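Local coordinates for protein isomaltodextranase (Arthrobacter globiformis, PDB 5AWO) that hydrolyses alpha-1,6-glucosidic linkages in polysaccharides such as dextran, taking off successive isomaltose units from the non-reducing chain ends, at residues Thr17-Leu22 with Pro559-Phe564; Met318-Phe323 with Ile345-Gln350; Glu327-Met332 with Asn355-Thr360; Thr543-Ala548 with Ala595-Ala600. All blocks are in the same frame, centred on the assembly; numbering follows the deposited sequence.

In the fold
The four contacts fall into two pairs on opposite sides of the chain's centre, with the centres of contacts 1 and 2 about 50 Å apart. Contacts 2 and 3 belong to the parallel barrel. Contact 2 is buried, a carboxylate holding backbone N-H groups; contact 3, partly buried, is mostly aliphatic and aromatic packing against helix 326-339. They meet where Tyr359 bonds to Asp347 and Arg329 to Ala320. Contacts 1 and 4 sit in the carbohydrate-binding module, their centres about 5 Å apart, on neighbouring strands 555-564 and 542-549. Contact 1 is a surface strand pairing, whereas contact 4 ties a strand to a loop through a buried aspartate.

Contact 1 (Thr17-Leu22 with Pro559-Phe564); sequences TAAPPL and PVHVSF
Ala19 presses its methyl group onto the imidazole of His561, and this is the tight heart of the contact. CB sits over the middle of the ring, 3.3 Å from the centroid and only 14° off the ring normal, a clear CH-pi contact. The ring is in place to receive it because CG is turned anti to the carbonyl carbon (chi1 -63°), and ND1 is held by a hydrogen bond to Asp597. At the ring's edge, in its plane, Thr17 OG1 comes within 3.5 Å of His561 CD2.

Two backbone bonds fasten the two segments on either side of Ala18. His561 N gives to Thr17 O at 2.8 Å, and Ala19 N gives to Pro559 O at 3.0 Å, the latter from well above the carbonyl plane. Pro559, preceded by a cis peptide, lays its CB 3.4 Å from Ala19 O.

The other side is looser. The CB of Ala18 points away from strand 559-564, and Pro20 and Pro21 reach it with little more than grazing contacts, Pro20 CD standing 4.0 Å from His561 NE2. These residues, like Thr17, are exposed.

Residues 17-18 thus form a short, weakly bonded outermost strand of an antiparallel sheet in the carbohydrate-binding module. Strand 555-564 separates it from strand 542-549, on which Pro559 and His561 also rest.

Contact 2 (Met318-Phe323 with Ile345-Gln350); sequences MRASTF and IADTYQ
Asp347 reaches across to the backbone of Ala320 and Ser321 and has more surface buried here than any other residue of the contact. Its carboxylate takes two successive N-H groups in a fork: Ala320 N bonds to Asp347 OD1 at 2.9 Å, and Ser321 N bonds to Asp347 OD2 at 3.1 Å. Both bonds are fairly straight (158° and 159°), and each oxygen offers its syn lone pair. With CG set anti to the carbonyl carbon (chi1 -60°), the carboxylate is brought round to the opening residues of the 3-10 segment 320-322.

Met318 comes second. Its backbone does the bridging, for Met318 O accepts from Ala346 N at 2.9 Å, while its side chain packs away on Met332 and Met333 of helix 326-339. The same carbonyl oxygen stands 3.4 Å from Asp347 OD1, two acceptors side by side without a bond.

Ala346, the third, turns its methyl group toward Met318-Phe323, with CB 3.7 Å from Met318 O and Arg319 CG a little farther off. A water accepts from Arg319 NE at 2.8 Å and is only weakly linked to Ala346 O; Arg319 NH1 is bonded to the backbone oxygen of Asp271.

Asp347 OD1 has a further partner in the hydroxyl of Tyr359, and a water donates to Asp347 OD2 at 2.7 Å. The aspartate thereby joins the loops that follow barrel strands 312-314 and 343-345. With these N-H groups, a hydroxyl and a water round it, the buried carboxylate is probably stabilised as an anion.

Contact 3 (Glu327-Met332 with Asn355-Thr360); sequences EERKTM and NAWVYT
Arg329 leans from helix 326-339 across Val358 and Asn355. Its CB meets Val358 CG2 at 3.7 Å. Further out, CD lies 3.3 Å from Asn355 OD1 and reaches loosely toward the indole of Trp357. NE is also near that oxygen, but the angle is poor for a hydrogen bond; the nitrogen makes a salt bridge with Asp326 instead. A bend in the chain at chi3 (-103°) turns the guanidinium so that Asn355 ND2 comes over one face, the two planes 28° apart. At the tip, NH2 gives to the carbonyl oxygens of Ala320 and Phe323.

With an alanine here, Asp326 would probably be left without its charged mate, those two carbonyls would lose their donor, and Asn355 would be freer to turn.

The neighbours on the helix extend the packing. Lys330 brings CG to the edge of the Trp357 indole, 3.6 Å from CZ3, while its NZ folds back to Glu327 OE2 in a 3.0 Å salt bridge. Met332 puts CE 3.7 Å from Val358 CG1 and 3.9 Å from Tyr359 CE1. Val358 is therefore wedged between Arg329 and Met332, with CG2 also lying over the rim of the Trp357 ring.

This is outer-layer packing of a (beta/alpha)8 barrel: the helix linking strands 312-314 and 343-345 is braced by the loop that runs from strand 343-345 to helix 362-370.

Contact 4 (Thr543-Ala548 with Ala595-Ala600); sequences TMTVTA and ATDKGA
Thr543 OG1 is gripped three ways. The hydroxyl gives its proton to Asp597 OD1 at 2.7 Å, accepts from Lys598 N at 3.0 Å, and takes a proton from a water that also donates to Thr596 O. It gets there because OG1 sits between the backbone N and the carbonyl carbon (chi1 73°). Next to it, Thr543 N bonds to Lys598 O at 2.7 Å, in the carbonyl plane and on a lone pair, so Thr543 and Lys598 exchange two bonds.

Asp597 is the other hub. Its OD1 uses the anti lone pair for Thr543, while OD2 takes Thr545 OG1 at 2.6 Å, met on the syn side and 19° out of the carboxylate plane. The two threonines thus hold the carboxylate by both oxygens, fixing its rotation. Beyond the segments, His561 and Gly594 N complete its set of donors. Replacing Asp597 by an alanine would probably leave both threonine hydroxyls and the His561 ring without their acceptor, and leave the loop held to the strand mainly through Lys598.

Apolar contact is slight: Met544 bends back so that CE lies 3.8 Å from Ala600 C. Lys598 runs outward to a salt bridge with Asp540.

A buried aspartate with four donors on it is likely to stay ionised, and it pins the loop before strand 601-609 to the beginning of strand 542-549 in the carbohydrate-binding module.

Contact 1 (Thr17-Leu22 with Pro559-Phe564)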
loop_
_atom_site.group_PDB
_atom_site.type_symbol
_atom_site.label_atom_id
_atom_site.label_comp_id
_atom_site.label_asym_id
_atom_site.label_seq_id
_atom_site.Cartn_x
_atom_site.Cartn_y
_atom_site.Cartn_z
ATOM N N THR A 17 -13.627 -3.877 30.714
ATOM C CA THR A 17 -14.224 -5.206 30.678
ATOM C C THR A 17 -13.794 -5.905 29.394
ATOM O O THR A 17 -13.421 -5.244 28.420
ATOM C CB THR A 17 -15.762 -5.132 30.720
ATOM O OG1 THR A 17 -16.240 -4.235 29.711
ATOM C CG2 THR A 17 -16.244 -4.627 32.087
ATOM N N ALA A 18 -13.836 -7.234 29.398
ATOM C CA ALA A 18 -13.469 -8.023 28.233
ATOM C C ALA A 18 -14.428 -7.717 27.087
ATOM O O ALA A 18 -15.617 -7.492 27.299
ATOM C CB ALA A 18 -13.476 -9.514 28.562
ATOM N N ALA A 19 -13.892 -7.692 25.867
ATOM C CA ALA A 19 -14.692 -7.412 24.682
ATOM C C ALA A 19 -14.401 -8.462 23.624
ATOM O O ALA A 19 -13.306 -9.010 23.584
ATOM C CB ALA A 19 -14.371 -6.023 24.145
ATOM N N PRO A 20 -15.375 -8.741 22.753
ATOM C CA PRO A 20 -15.073 -9.597 21.615
ATOM C C PRO A 20 -14.195 -8.873 20.577
ATOM O O PRO A 20 -14.100 -7.645 20.616
ATOM C CB PRO A 20 -16.440 -9.924 21.022
ATOM C CG PRO A 20 -17.391 -8.927 21.583
ATOM C CD PRO A 20 -16.731 -8.175 22.695
ATOM N N PRO A 21 -13.557 -9.636 19.676
ATOM C CA PRO A 21 -12.759 -8.980 18.624
ATOM C C PRO A 21 -13.622 -8.130 17.703
ATOM O O PRO A 21 -14.794 -8.422 17.475
ATOM C CB PRO A 21 -12.127 -10.162 17.884
ATOM C CG PRO A 21 -13.062 -11.299 18.104
ATOM C CD PRO A 21 -13.585 -11.099 19.503
ATOM N N LEU A 22 -13.031 -7.057 17.175
ATOM C CA LEU A 22 -13.666 -6.270 16.123
ATOM C C LEU A 22 -13.741 -7.104 14.839
ATOM O O LEU A 22 -12.865 -7.932 14.590
ATOM C CB LEU A 22 -12.820 -5.023 15.844
ATOM C CG LEU A 22 -12.716 -3.974 16.947
ATOM C CD1 LEU A 22 -11.938 -2.779 16.425
ATOM C CD2 LEU A 22 -14.084 -3.531 17.440
ATOM N N PRO A 559 -8.884 -7.819 23.719
ATOM C CA PRO A 559 -9.733 -6.652 23.536
ATOM C C PRO A 559 -10.453 -6.318 24.832
ATOM O O PRO A 559 -10.911 -7.229 25.532
ATOM C CB PRO A 559 -10.735 -7.085 22.454
ATOM C CG PRO A 559 -10.233 -8.361 21.899
ATOM C CD PRO A 559 -9.364 -8.977 22.957
ATOM N N VAL A 560 -10.514 -5.036 25.151
ATOM C CA VAL A 560 -11.292 -4.552 26.281
ATOM C C VAL A 560 -12.124 -3.349 25.868
ATOM O O VAL A 560 -11.727 -2.564 25.000
ATOM C CB VAL A 560 -10.416 -4.182 27.504
ATOM C CG1 VAL A 560 -9.718 -5.417 28.059
ATOM C CG2 VAL A 560 -9.414 -3.081 27.169
ATOM N N HIS A 561 -13.284 -3.209 26.494
ATOM C CA HIS A 561 -14.095 -2.019 26.339
ATOM C C HIS A 561 -13.496 -0.953 27.226
ATOM O O HIS A 561 -13.365 -1.149 28.440
ATOM C CB HIS A 561 -15.546 -2.267 26.764
ATOM C CG HIS A 561 -16.260 -3.293 25.940
ATOM N ND1 HIS A 561 -16.585 -3.089 24.618
ATOM C CD2 HIS A 561 -16.731 -4.523 26.257
ATOM C CE1 HIS A 561 -17.209 -4.154 24.150
ATOM N NE2 HIS A 561 -17.317 -5.038 25.129
ATOM N N VAL A 562 -13.110 0.166 26.620
ATOM C CA VAL A 562 -12.667 1.347 27.333
ATOM C C VAL A 562 -13.835 2.326 27.324
ATOM O O VAL A 562 -14.522 2.466 26.310
ATOM C CB VAL A 562 -11.412 1.959 26.665
ATOM C CG1 VAL A 562 -11.021 3.260 27.344
ATOM C CG2 VAL A 562 -10.268 0.964 26.701
ATOM N N SER A 563 -14.109 2.966 28.461
ATOM C CA SER A 563 -15.295 3.799 28.584
ATOM C C SER A 563 -14.974 5.264 28.399
ATOM O O SER A 563 -13.905 5.722 28.803
ATOM C CB SER A 563 -15.970 3.566 29.951
ATOM O OG SER A 563 -16.350 2.209 30.077
ATOM N N PHE A 564 -15.918 5.985 27.802
ATOM C CA PHE A 564 -15.769 7.379 27.407
ATOM C C PHE A 564 -16.995 8.191 27.868
ATOM O O PHE A 564 -18.057 8.109 27.260
ATOM C CB PHE A 564 -15.615 7.471 25.877
ATOM C CG PHE A 564 -14.358 6.829 25.355
ATOM C CD1 PHE A 564 -14.317 5.473 25.061
ATOM C CD2 PHE A 564 -13.211 7.584 25.146
ATOM C CE1 PHE A 564 -13.157 4.878 24.581
ATOM C CE2 PHE A 564 -12.050 6.987 24.670
ATOM C CZ PHE A 564 -12.020 5.639 24.387
#

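Contact 2 (Met318-Phe323 with Ile345-Gln350)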
loop_
_atom_site.group_PDB
_atom_site.type_symbol
_atom_site.label_atom_id
_atom_site.label_comp_id
_atom_site.label_asym_id
_atom_site.label_seq_id
_atom_site.Cartn_x
_atom_site.Cartn_y
_atom_site.Cartn_z
ATOM N N MET A 318 9.556 3.726 -10.811
ATOM C CA MET A 318 10.405 4.911 -10.937
ATOM C C MET A 318 11.360 4.730 -12.118
ATOM O O MET A 318 12.131 3.772 -12.167
ATOM C CB MET A 318 11.176 5.172 -9.643
ATOM C CG MET A 318 10.258 5.549 -8.512
ATOM S SD MET A 318 11.114 6.000 -7.004
ATOM C CE MET A 318 11.599 4.383 -6.422
ATOM N N ARG A 319 11.292 5.681 -13.049
ATOM C CA ARG A 319 12.109 5.656 -14.264
ATOM C C ARG A 319 12.960 6.959 -14.241
ATOM O O ARG A 319 12.603 8.001 -14.814
ATOM C CB ARG A 319 11.249 5.539 -15.506
ATOM C CG ARG A 319 10.344 4.299 -15.541
ATOM C CD ARG A 319 9.768 4.038 -16.940
ATOM N NE ARG A 319 10.863 3.686 -17.813
ATOM C CZ ARG A 319 10.907 3.846 -19.130
ATOM N NH1 ARG A 319 9.848 4.216 -19.841
ATOM N NH2 ARG A 319 12.047 3.579 -19.742
ATOM N N ALA A 320 14.015 6.929 -13.447
ATOM C CA ALA A 320 14.724 8.194 -13.120
ATOM C C ALA A 320 15.212 8.930 -14.352
ATOM O O ALA A 320 15.126 10.167 -14.437
ATOM C CB ALA A 320 15.887 7.934 -12.184
ATOM N N SER A 321 15.742 8.194 -15.316
ATOM C CA SER A 321 16.325 8.772 -16.542
ATOM C C SER A 321 15.299 9.404 -17.459
ATOM O O SER A 321 15.645 10.121 -18.400
ATOM C CB SER A 321 17.055 7.701 -17.349
ATOM O OG SER A 321 16.130 6.894 -18.050
ATOM N N THR A 322 14.015 9.136 -17.220
ATOM C CA THR A 322 12.964 9.717 -18.057
ATOM C C THR A 322 12.558 11.135 -17.673
ATOM O O THR A 322 11.771 11.748 -18.388
ATOM C CB THR A 322 11.694 8.850 -18.096
ATOM O OG1 THR A 322 11.026 8.857 -16.821
ATOM C CG2 THR A 322 12.023 7.424 -18.514
ATOM N N PHE A 323 13.022 11.606 -16.524
ATOM C CA PHE A 323 12.734 12.954 -16.057
ATOM C C PHE A 323 13.732 13.953 -16.629
ATOM O O PHE A 323 14.799 13.576 -17.110
ATOM C CB PHE A 323 12.672 12.999 -14.530
ATOM C CG PHE A 323 11.446 12.281 -13.980
ATOM C CD1 PHE A 323 11.437 10.899 -13.792
ATOM C CD2 PHE A 323 10.289 12.985 -13.727
ATOM C CE1 PHE A 323 10.266 10.262 -13.360
ATOM C CE2 PHE A 323 9.149 12.351 -13.292
ATOM C CZ PHE A 323 9.129 10.989 -13.100
ATOM N N ILE A 345 12.463 0.474 -8.639
ATOM C CA ILE A 345 13.348 1.003 -9.679
ATOM C C ILE A 345 13.086 0.260 -10.978
ATOM O O ILE A 345 13.061 -0.976 -10.975
ATOM C CB ILE A 345 14.820 0.779 -9.314
ATOM C CG1 ILE A 345 15.184 1.473 -8.002
ATOM C CG2 ILE A 345 15.751 1.313 -10.404
ATOM C CD1 ILE A 345 16.526 1.055 -7.441
ATOM N N ALA A 346 12.880 0.995 -12.078
ATOM C CA ALA A 346 12.787 0.401 -13.410
ATOM C C ALA A 346 13.922 0.816 -14.342
ATOM O O ALA A 346 14.027 0.264 -15.433
ATOM C CB ALA A 346 11.441 0.662 -14.066
ATOM N N ASP A 347 14.769 1.767 -13.956
ATOM C CA ASP A 347 15.976 2.003 -14.760
ATOM C C ASP A 347 16.741 0.692 -14.896
ATOM O O ASP A 347 16.970 -0.005 -13.901
ATOM C CB ASP A 347 16.886 3.020 -14.076
ATOM C CG ASP A 347 16.205 4.349 -13.883
ATOM O OD1 ASP A 347 15.403 4.491 -12.918
ATOM O OD2 ASP A 347 16.468 5.245 -14.713
ATOM N N THR A 348 17.162 0.398 -16.120
ATOM C CA THR A 348 18.085 -0.702 -16.361
ATOM C C THR A 348 19.521 -0.220 -16.154
ATOM O O THR A 348 19.781 0.976 -15.973
ATOM C CB THR A 348 18.007 -1.192 -17.813
ATOM O OG1 THR A 348 18.476 -0.138 -18.652
ATOM C CG2 THR A 348 16.597 -1.574 -18.233
ATOM N N TYR A 349 20.479 -1.147 -16.225
ATOM C CA TYR A 349 21.901 -0.824 -16.093
ATOM C C TYR A 349 22.328 0.138 -17.199
ATOM O O TYR A 349 23.237 0.953 -16.986
ATOM C CB TYR A 349 22.777 -2.098 -16.059
ATOM C CG TYR A 349 22.899 -2.868 -17.355
ATOM C CD1 TYR A 349 23.939 -2.611 -18.254
ATOM C CD2 TYR A 349 22.013 -3.895 -17.659
ATOM C CE1 TYR A 349 24.036 -3.322 -19.441
ATOM C CE2 TYR A 349 22.123 -4.621 -18.823
ATOM C CZ TYR A 349 23.143 -4.339 -19.705
ATOM O OH TYR A 349 23.233 -5.062 -20.883
ATOM N N GLN A 350 21.683 0.099 -18.359
ATOM C CA GLN A 350 22.014 1.054 -19.433
ATOM C C GLN A 350 21.406 2.424 -19.216
ATOM O O GLN A 350 21.982 3.423 -19.646
ATOM C CB GLN A 350 21.562 0.567 -20.802
ATOM C CG GLN A 350 22.205 -0.728 -21.243
ATOM C CD GLN A 350 21.293 -1.902 -21.060
ATOM O OE1 GLN A 350 20.479 -1.940 -20.121
ATOM N NE2 GLN A 350 21.392 -2.866 -21.966
HETATM O O HOH W 1 13.454 3.010 -17.066
HETATM O O HOH W 2 14.597 5.403 -16.654
#

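Contact 3 (Glu327-Met332 with Asn355-Thr360)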
loop_
_atom_site.group_PDB
_atom_site.type_symbol
_atom_site.label_atom_id
_atom_site.label_comp_id
_atom_site.label_asym_id
_atom_site.label_seq_id
_atom_site.Cartn_x
_atom_site.Cartn_y
_atom_site.Cartn_z
ATOM N N GLU A 327 15.983 17.819 -9.913
ATOM C CA GLU A 327 14.895 18.185 -9.019
ATOM C C GLU A 327 13.661 17.328 -9.253
ATOM O O GLU A 327 12.997 16.926 -8.298
ATOM C CB GLU A 327 14.558 19.676 -9.074
ATOM C CG GLU A 327 15.662 20.609 -8.560
ATOM C CD GLU A 327 16.100 20.384 -7.110
ATOM O OE1 GLU A 327 15.313 19.945 -6.219
ATOM O OE2 GLU A 327 17.295 20.643 -6.815
ATOM N N GLU A 328 13.303 17.053 -10.498
ATOM C CA GLU A 328 12.184 16.166 -10.760
ATOM C C GLU A 328 12.441 14.743 -10.234
ATOM O O GLU A 328 11.547 14.100 -9.703
ATOM C CB GLU A 328 11.890 16.094 -12.263
ATOM C CG GLU A 328 11.263 17.363 -12.838
ATOM C CD GLU A 328 10.869 17.265 -14.308
ATOM O OE1 GLU A 328 11.192 16.222 -14.924
ATOM O OE2 GLU A 328 10.168 18.192 -14.804
ATOM N N ARG A 329 13.666 14.250 -10.396
ATOM C CA ARG A 329 14.009 12.917 -9.905
ATOM C C ARG A 329 13.835 12.855 -8.395
ATOM O O ARG A 329 13.267 11.880 -7.873
ATOM C CB ARG A 329 15.427 12.525 -10.295
ATOM C CG ARG A 329 15.596 12.188 -11.752
ATOM C CD ARG A 329 17.066 11.923 -12.123
ATOM N NE ARG A 329 17.684 13.048 -12.815
ATOM C CZ ARG A 329 17.424 13.396 -14.070
ATOM N NH1 ARG A 329 18.028 14.459 -14.615
ATOM N NH2 ARG A 329 16.546 12.721 -14.805
ATOM N N LYS A 330 14.283 13.871 -7.670
ATOM C CA LYS A 330 14.089 13.881 -6.229
ATOM C C LYS A 330 12.598 13.915 -5.877
ATOM O O LYS A 330 12.148 13.234 -4.943
ATOM C CB LYS A 330 14.812 15.060 -5.570
ATOM C CG LYS A 330 16.330 14.884 -5.516
ATOM C CD LYS A 330 17.075 16.057 -4.893
ATOM C CE LYS A 330 16.983 17.326 -5.691
ATOM N NZ LYS A 330 17.854 18.350 -5.043
ATOM N N THR A 331 11.817 14.677 -6.622
ATOM C CA THR A 331 10.367 14.712 -6.397
ATOM C C THR A 331 9.669 13.370 -6.598
ATOM O O THR A 331 8.829 12.996 -5.799
ATOM C CB THR A 331 9.738 15.826 -7.244
ATOM O OG1 THR A 331 10.219 17.091 -6.734
ATOM C CG2 THR A 331 8.217 15.770 -7.207
ATOM N N MET A 332 10.035 12.676 -7.654
ATOM C CA MET A 332 9.568 11.308 -7.897
ATOM C C MET A 332 9.786 10.441 -6.650
ATOM O O MET A 332 8.858 9.800 -6.139
ATOM C CB MET A 332 10.325 10.743 -9.120
ATOM C CG MET A 332 10.074 9.280 -9.414
ATOM S SD MET A 332 11.327 8.595 -10.499
ATOM C CE MET A 332 12.698 8.554 -9.392
ATOM N N ASN A 355 22.333 8.398 -12.178
ATOM C CA ASN A 355 21.164 8.630 -11.315
ATOM C C ASN A 355 20.977 7.675 -10.165
ATOM O O ASN A 355 19.961 7.737 -9.482
ATOM C CB ASN A 355 19.900 8.670 -12.177
ATOM C CG ASN A 355 19.823 9.903 -13.001
ATOM O OD1 ASN A 355 20.167 10.982 -12.507
ATOM N ND2 ASN A 355 19.360 9.786 -14.218
ATOM N N ALA A 356 21.936 6.798 -9.897
ATOM C CA ALA A 356 21.826 5.898 -8.733
ATOM C C ALA A 356 21.534 6.615 -7.432
ATOM O O ALA A 356 20.782 6.138 -6.572
ATOM C CB ALA A 356 23.103 5.070 -8.578
ATOM N N TRP A 357 22.138 7.795 -7.278
ATOM C CA TRP A 357 21.949 8.587 -6.073
ATOM C C TRP A 357 20.472 8.842 -5.668
ATOM O O TRP A 357 20.152 8.990 -4.498
ATOM C CB TRP A 357 22.696 9.934 -6.216
ATOM C CG TRP A 357 22.131 10.764 -7.344
ATOM C CD1 TRP A 357 22.534 10.767 -8.656
ATOM C CD2 TRP A 357 21.040 11.672 -7.263
ATOM N NE1 TRP A 357 21.750 11.604 -9.386
ATOM C CE2 TRP A 357 20.815 12.170 -8.563
ATOM C CE3 TRP A 357 20.206 12.097 -6.222
ATOM C CZ2 TRP A 357 19.821 13.101 -8.835
ATOM C CZ3 TRP A 357 19.202 13.004 -6.501
ATOM C CH2 TRP A 357 19.022 13.501 -7.815
ATOM N N VAL A 358 19.573 8.899 -6.657
ATOM C CA VAL A 358 18.139 9.175 -6.427
ATOM C C VAL A 358 17.563 8.174 -5.415
ATOM O O VAL A 358 16.728 8.491 -4.550
ATOM C CB VAL A 358 17.328 9.045 -7.777
ATOM C CG1 VAL A 358 15.806 9.152 -7.570
ATOM C CG2 VAL A 358 17.801 10.105 -8.787
ATOM N N TYR A 359 18.049 6.951 -5.546
ATOM C CA TYR A 359 17.473 5.795 -4.874
ATOM C C TYR A 359 18.201 5.441 -3.576
ATOM O O TYR A 359 17.704 4.625 -2.789
ATOM C CB TYR A 359 17.535 4.620 -5.824
ATOM C CG TYR A 359 16.749 4.827 -7.089
ATOM C CD1 TYR A 359 15.397 5.209 -7.040
ATOM C CD2 TYR A 359 17.319 4.660 -8.338
ATOM C CE1 TYR A 359 14.647 5.375 -8.187
ATOM C CE2 TYR A 359 16.574 4.823 -9.495
ATOM C CZ TYR A 359 15.243 5.193 -9.418
ATOM O OH TYR A 359 14.494 5.338 -10.570
ATOM N N THR A 360 19.366 6.039 -3.345
ATOM C CA THR A 360 20.287 5.570 -2.304
ATOM C C THR A 360 20.610 6.626 -1.240
ATOM O O THR A 360 21.649 6.537 -0.569
ATOM C CB THR A 360 21.570 5.012 -2.936
ATOM O OG1 THR A 360 22.234 6.053 -3.670
ATOM C CG2 THR A 360 21.243 3.832 -3.842
#

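Contact 4 (Thr543-Ala548 with Ala595-Ala600)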
loop_
_atom_site.group_PDB
_atom_site.type_symbol
_atom_site.label_atom_id
_atom_site.label_comp_id
_atom_site.label_asym_id
_atom_site.label_seq_id
_atom_site.Cartn_x
_atom_site.Cartn_y
_atom_site.Cartn_z
ATOM N N THR A 543 -18.529 3.429 24.633
ATOM C CA THR A 543 -17.380 2.551 24.796
ATOM C C THR A 543 -16.739 2.283 23.435
ATOM O O THR A 543 -17.405 2.354 22.416
ATOM C CB THR A 543 -17.709 1.221 25.521
ATOM O OG1 THR A 543 -18.460 0.339 24.677
ATOM C CG2 THR A 543 -18.497 1.497 26.814
ATOM N N MET A 544 -15.451 1.992 23.468
ATOM C CA MET A 544 -14.721 1.484 22.295
ATOM C C MET A 544 -13.912 0.281 22.697
ATOM O O MET A 544 -13.475 0.175 23.848
ATOM C CB MET A 544 -13.766 2.555 21.733
ATOM C CG MET A 544 -14.468 3.798 21.262
ATOM S SD MET A 544 -15.399 3.619 19.728
ATOM C CE MET A 544 -16.859 4.613 20.003
ATOM N N THR A 545 -13.698 -0.623 21.746
ATOM C CA THR A 545 -12.850 -1.776 21.965
ATOM C C THR A 545 -11.409 -1.433 21.593
ATOM O O THR A 545 -11.167 -0.902 20.499
ATOM C CB THR A 545 -13.356 -2.977 21.141
ATOM O OG1 THR A 545 -14.714 -3.284 21.524
ATOM C CG2 THR A 545 -12.461 -4.177 21.334
ATOM N N VAL A 546 -10.471 -1.711 22.499
ATOM C CA VAL A 546 -9.053 -1.374 22.322
ATOM C C VAL A 546 -8.209 -2.631 22.431
ATOM O O VAL A 546 -8.355 -3.409 23.383
ATOM C CB VAL A 546 -8.552 -0.331 23.344
ATOM C CG1 VAL A 546 -7.054 -0.064 23.171
ATOM C CG2 VAL A 546 -9.341 0.967 23.222
ATOM N N THR A 547 -7.344 -2.843 21.439
ATOM C CA THR A 547 -6.370 -3.911 21.485
ATOM C C THR A 547 -4.955 -3.390 21.250
ATOM O O THR A 547 -4.750 -2.291 20.699
ATOM C CB THR A 547 -6.642 -5.020 20.444
ATOM O OG1 THR A 547 -6.629 -4.482 19.099
ATOM C CG2 THR A 547 -7.960 -5.702 20.688
ATOM N N ALA A 548 -3.993 -4.182 21.709
ATOM C CA ALA A 548 -2.607 -4.104 21.253
ATOM C C ALA A 548 -2.179 -5.465 20.724
ATOM O O ALA A 548 -2.536 -6.511 21.292
ATOM C CB ALA A 548 -1.687 -3.635 22.372
ATOM N N ALA A 595 -19.972 -4.269 17.749
ATOM C CA ALA A 595 -21.419 -4.448 17.911
ATOM C C ALA A 595 -21.857 -4.398 19.382
ATOM O O ALA A 595 -22.979 -3.979 19.680
ATOM C CB ALA A 595 -21.863 -5.752 17.269
ATOM N N THR A 596 -20.957 -4.780 20.277
ATOM C CA THR A 596 -21.235 -4.793 21.709
ATOM C C THR A 596 -20.768 -3.511 22.387
ATOM O O THR A 596 -20.878 -3.375 23.606
ATOM C CB THR A 596 -20.569 -6.002 22.403
ATOM O OG1 THR A 596 -19.140 -5.905 22.316
ATOM C CG2 THR A 596 -21.034 -7.318 21.784
ATOM N N ASP A 597 -20.214 -2.576 21.618
ATOM C CA ASP A 597 -19.865 -1.286 22.178
ATOM C C ASP A 597 -21.097 -0.401 22.238
ATOM O O ASP A 597 -22.062 -0.583 21.500
ATOM C CB ASP A 597 -18.726 -0.604 21.393
ATOM C CG ASP A 597 -17.354 -1.131 21.774
ATOM O OD1 ASP A 597 -16.968 -1.099 22.969
ATOM O OD2 ASP A 597 -16.628 -1.603 20.868
ATOM N N LYS A 598 -21.038 0.575 23.129
ATOM C CA LYS A 598 -22.135 1.488 23.366
ATOM C C LYS A 598 -21.814 2.863 22.795
ATOM O O LYS A 598 -20.719 3.374 22.989
ATOM C CB LYS A 598 -22.377 1.611 24.874
ATOM C CG LYS A 598 -23.575 2.466 25.246
ATOM C CD LYS A 598 -23.816 2.431 26.752
ATOM C CE LYS A 598 -25.124 3.115 27.113
ATOM N NZ LYS A 598 -25.310 3.197 28.591
ATOM N N GLY A 599 -22.774 3.445 22.098
ATOM C CA GLY A 599 -22.718 4.830 21.669
ATOM C C GLY A 599 -21.771 5.133 20.515
ATOM O O GLY A 599 -21.721 4.400 19.518
ATOM N N ALA A 600 -21.038 6.235 20.662
ATOM C CA ALA A 600 -20.107 6.707 19.637
ATOM C C ALA A 600 -19.118 7.700 20.252
ATOM O O ALA A 600 -19.412 8.333 21.270
ATOM C CB ALA A 600 -20.875 7.365 18.513
HETATM O O HOH W 3 -19.711 -1.927 25.688
#